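Local atomic coordinates of inactive glucansucrase (Lactobacillus reuteri, PDB entry 5JBD), a protein that belongs to glycoside hydrolase family 70, a glucansucrase family of the TIM-barrel clan, but is an inactive member. Residues A[452-461]-A[493-503]. Sequence-based numbering, arbitrary orientation.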
# COMPACT_ATOMS: atom_id res chain seq x y z
N ILE A 452 -24.61 7.20 9.15
CA ILE A 452 -23.85 8.14 9.97
C ILE A 452 -22.79 8.85 9.12
O ILE A 452 -22.74 10.09 9.10
CB ILE A 452 -23.19 7.42 11.19
CG1 ILE A 452 -24.25 6.91 12.18
CG2 ILE A 452 -22.17 8.33 11.89
CD1 ILE A 452 -25.01 7.99 12.94
N LEU A 453 -21.97 8.07 8.41
CA LEU A 453 -20.91 8.63 7.58
C LEU A 453 -21.44 9.69 6.59
O LEU A 453 -20.85 10.76 6.45
CB LEU A 453 -20.18 7.54 6.79
CG LEU A 453 -18.84 8.02 6.19
CD1 LEU A 453 -17.72 7.84 7.19
CD2 LEU A 453 -18.52 7.27 4.90
N LEU A 454 -22.54 9.38 5.92
CA LEU A 454 -23.05 10.24 4.85
C LEU A 454 -23.87 11.44 5.32
O LEU A 454 -24.17 12.32 4.52
CB LEU A 454 -23.83 9.40 3.85
CG LEU A 454 -22.94 8.36 3.10
CD1 LEU A 454 -23.81 7.38 2.33
CD2 LEU A 454 -21.96 9.04 2.15
N SER A 455 -24.28 11.45 6.59
CA SER A 455 -25.00 12.60 7.17
C SER A 455 -24.09 13.48 8.03
O SER A 455 -24.49 14.59 8.39
CB SER A 455 -26.21 12.12 7.99
OG SER A 455 -25.83 11.25 9.05
N ASN A 456 -22.88 13.02 8.35
CA ASN A 456 -21.96 13.80 9.19
C ASN A 456 -21.51 15.13 8.54
O ASN A 456 -21.17 15.16 7.35
CB ASN A 456 -20.71 12.97 9.56
CG ASN A 456 -20.89 12.14 10.82
OD1 ASN A 456 -21.88 12.26 11.56
ND2 ASN A 456 -19.89 11.32 11.11
N LYS A 457 -21.49 16.20 9.34
CA LYS A 457 -20.96 17.50 8.94
C LYS A 457 -19.43 17.50 9.11
O LYS A 457 -18.89 16.70 9.88
CB LYS A 457 -21.56 18.58 9.87
CG LYS A 457 -21.28 20.03 9.49
CD LYS A 457 -22.03 20.98 10.43
CE LYS A 457 -21.81 22.44 10.08
NZ LYS A 457 -20.37 22.80 10.14
N ASP A 458 -18.76 18.45 8.47
CA ASP A 458 -17.33 18.63 8.62
C ASP A 458 -16.55 17.35 8.28
O ASP A 458 -15.74 16.85 9.09
CB ASP A 458 -16.98 19.20 10.00
CG ASP A 458 -17.33 20.68 10.12
OD1 ASP A 458 -16.87 21.47 9.28
OD2 ASP A 458 -18.08 21.04 11.05
N THR A 459 -16.83 16.82 7.10
CA THR A 459 -16.05 15.75 6.51
C THR A 459 -16.32 15.59 5.02
O THR A 459 -17.38 15.96 4.53
CB THR A 459 -16.31 14.37 7.23
OG1 THR A 459 -15.31 13.42 6.84
CG2 THR A 459 -17.68 13.83 6.92
N VAL A 460 -15.35 15.02 4.30
CA VAL A 460 -15.59 14.47 2.98
C VAL A 460 -15.67 12.95 3.13
O VAL A 460 -14.65 12.29 3.33
CB VAL A 460 -14.49 14.87 1.96
CG1 VAL A 460 -14.80 14.28 0.58
CG2 VAL A 460 -14.34 16.38 1.90
N PRO A 461 -16.89 12.38 3.08
CA PRO A 461 -17.01 10.93 3.21
C PRO A 461 -16.50 10.20 1.97
O PRO A 461 -16.63 10.73 0.85
CB PRO A 461 -18.50 10.72 3.36
CG PRO A 461 -19.10 11.81 2.54
CD PRO A 461 -18.20 13.00 2.77
N ARG A 493 -28.16 12.20 0.25
CA ARG A 493 -27.16 13.15 0.73
C ARG A 493 -27.09 14.39 -0.18
O ARG A 493 -27.10 15.53 0.32
CB ARG A 493 -25.78 12.52 0.82
CG ARG A 493 -24.74 13.44 1.45
CD ARG A 493 -23.38 12.76 1.52
NE ARG A 493 -22.45 13.48 2.38
CZ ARG A 493 -21.57 14.39 1.99
NH1 ARG A 493 -21.45 14.76 0.71
NH2 ARG A 493 -20.80 14.97 2.91
N LYS A 494 -27.00 14.16 -1.49
CA LYS A 494 -26.90 15.26 -2.44
C LYS A 494 -28.13 16.17 -2.38
O LYS A 494 -28.01 17.38 -2.51
CB LYS A 494 -26.66 14.73 -3.87
CG LYS A 494 -26.50 15.84 -4.90
CD LYS A 494 -26.25 15.33 -6.31
CE LYS A 494 -26.01 16.50 -7.24
NZ LYS A 494 -25.68 16.07 -8.63
N GLN A 495 -29.30 15.57 -2.18
CA GLN A 495 -30.55 16.33 -2.13
C GLN A 495 -30.79 17.09 -0.82
O GLN A 495 -31.43 18.14 -0.84
CB GLN A 495 -31.76 15.42 -2.39
CG GLN A 495 -31.79 14.70 -3.73
CD GLN A 495 -33.03 13.84 -3.87
OE1 GLN A 495 -33.27 12.94 -3.07
NE2 GLN A 495 -33.85 14.15 -4.85
N PHE A 496 -30.31 16.54 0.30
CA PHE A 496 -30.80 16.98 1.61
C PHE A 496 -29.77 17.40 2.66
O PHE A 496 -30.10 18.21 3.51
CB PHE A 496 -31.70 15.88 2.21
CG PHE A 496 -32.93 15.59 1.40
CD1 PHE A 496 -33.94 16.54 1.27
CD2 PHE A 496 -33.12 14.34 0.81
CE1 PHE A 496 -35.08 16.27 0.54
CE2 PHE A 496 -34.26 14.07 0.07
CZ PHE A 496 -35.25 15.03 -0.06
N VAL A 497 -28.55 16.86 2.59
CA VAL A 497 -27.61 16.99 3.70
C VAL A 497 -26.83 18.32 3.64
O VAL A 497 -25.98 18.51 2.77
CB VAL A 497 -26.68 15.76 3.75
CG1 VAL A 497 -25.53 15.96 4.72
CG2 VAL A 497 -27.49 14.54 4.12
N SER A 498 -27.18 19.23 4.55
CA SER A 498 -26.51 20.52 4.70
C SER A 498 -26.95 21.14 6.03
O SER A 498 -27.87 20.64 6.66
CB SER A 498 -26.84 21.46 3.53
OG SER A 498 -26.05 22.64 3.55
N GLY A 499 -26.26 22.20 6.45
CA GLY A 499 -26.59 22.92 7.68
C GLY A 499 -25.90 22.38 8.91
O GLY A 499 -25.06 21.49 8.82
N GLY A 500 -26.27 22.95 10.07
CA GLY A 500 -25.76 22.51 11.36
C GLY A 500 -26.10 21.06 11.65
O GLY A 500 -26.97 20.47 11.01
N GLN A 501 -25.38 20.48 12.60
CA GLN A 501 -25.61 19.11 13.02
C GLN A 501 -25.71 19.03 14.53
O GLN A 501 -24.89 19.63 15.24
CB GLN A 501 -24.47 18.18 12.57
CG GLN A 501 -24.69 16.72 12.97
CD GLN A 501 -23.64 15.79 12.41
OE1 GLN A 501 -22.61 16.23 11.92
NE2 GLN A 501 -23.90 14.49 12.46
N THR A 502 -26.68 18.24 14.99
CA THR A 502 -26.82 17.91 16.41
C THR A 502 -27.02 16.40 16.53
O THR A 502 -27.86 15.82 15.85
CB THR A 502 -28.04 18.65 17.03
OG1 THR A 502 -27.89 20.06 16.84
CG2 THR A 502 -28.17 18.35 18.54
N MET A 503 -26.22 15.78 17.38
CA MET A 503 -26.35 14.36 17.68
C MET A 503 -26.73 14.23 19.15
O MET A 503 -26.01 14.72 20.03
CB MET A 503 -25.04 13.62 17.46
CG MET A 503 -24.57 13.58 16.02
SD MET A 503 -23.10 12.55 15.78
CE MET A 503 -23.79 10.91 15.91
O HOH W 1 -21.17 13.33 5.25
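Leu454 lies beside Arg493 and Lys457 beside Gln501, with CA atoms 6.5 and 6.4 Å apart, so the loop joining helix 446-455 to strand 460-464 runs past the last turn of helix 483-496 and the start of strand 501-505. Val497, the first residue past helix 483-496 to leave helical geometry, packs its CG1 3.9 Å from Leu454 O.

The contact is a worked example of side chains satisfying the backbone of a buried turn. Gln501 reaches across with CG anti to the backbone N (chi1 -179°), and its amide is held at both ends. OE1 accepts the nearly straight bond from Lys457 N at 2.8 Å, the donor lying well above the carbonyl plane, while NE2 gives a hydrogen to Asn456 OD1 at 3.1 Å; the two amide planes are 51° apart. The aliphatic chain of Lys457 runs alongside Gly499 and Gly500, CD lying 3.5 Å from Gly499 O. Bent at chi4 (-59°), it brings NZ above the carboxylate plane of Asp458, in a salt bridge to OD2, and to Thr378 O.

At the other end Arg493 NE makes a weak bond of 3.0 Å to Leu454 O. Pro461 CG lies 3.5 Å above the guanidinium plane, offset toward its rim, and a water in the plane at the guanidinium edge accepts from NH2 while donating to Leu453 O and Asn456 O; Arg493 also has a polar partner in Asp648.

The bonds at OE1 and NE2, which also meets Ser513, should hold the amide's rotation. Gln501 thus joins strand 501-505 to the loop leading into barrel strand 460-464, while Arg493 and its water give three carbonyls partners and join helix 483-496 to them and to Pro461.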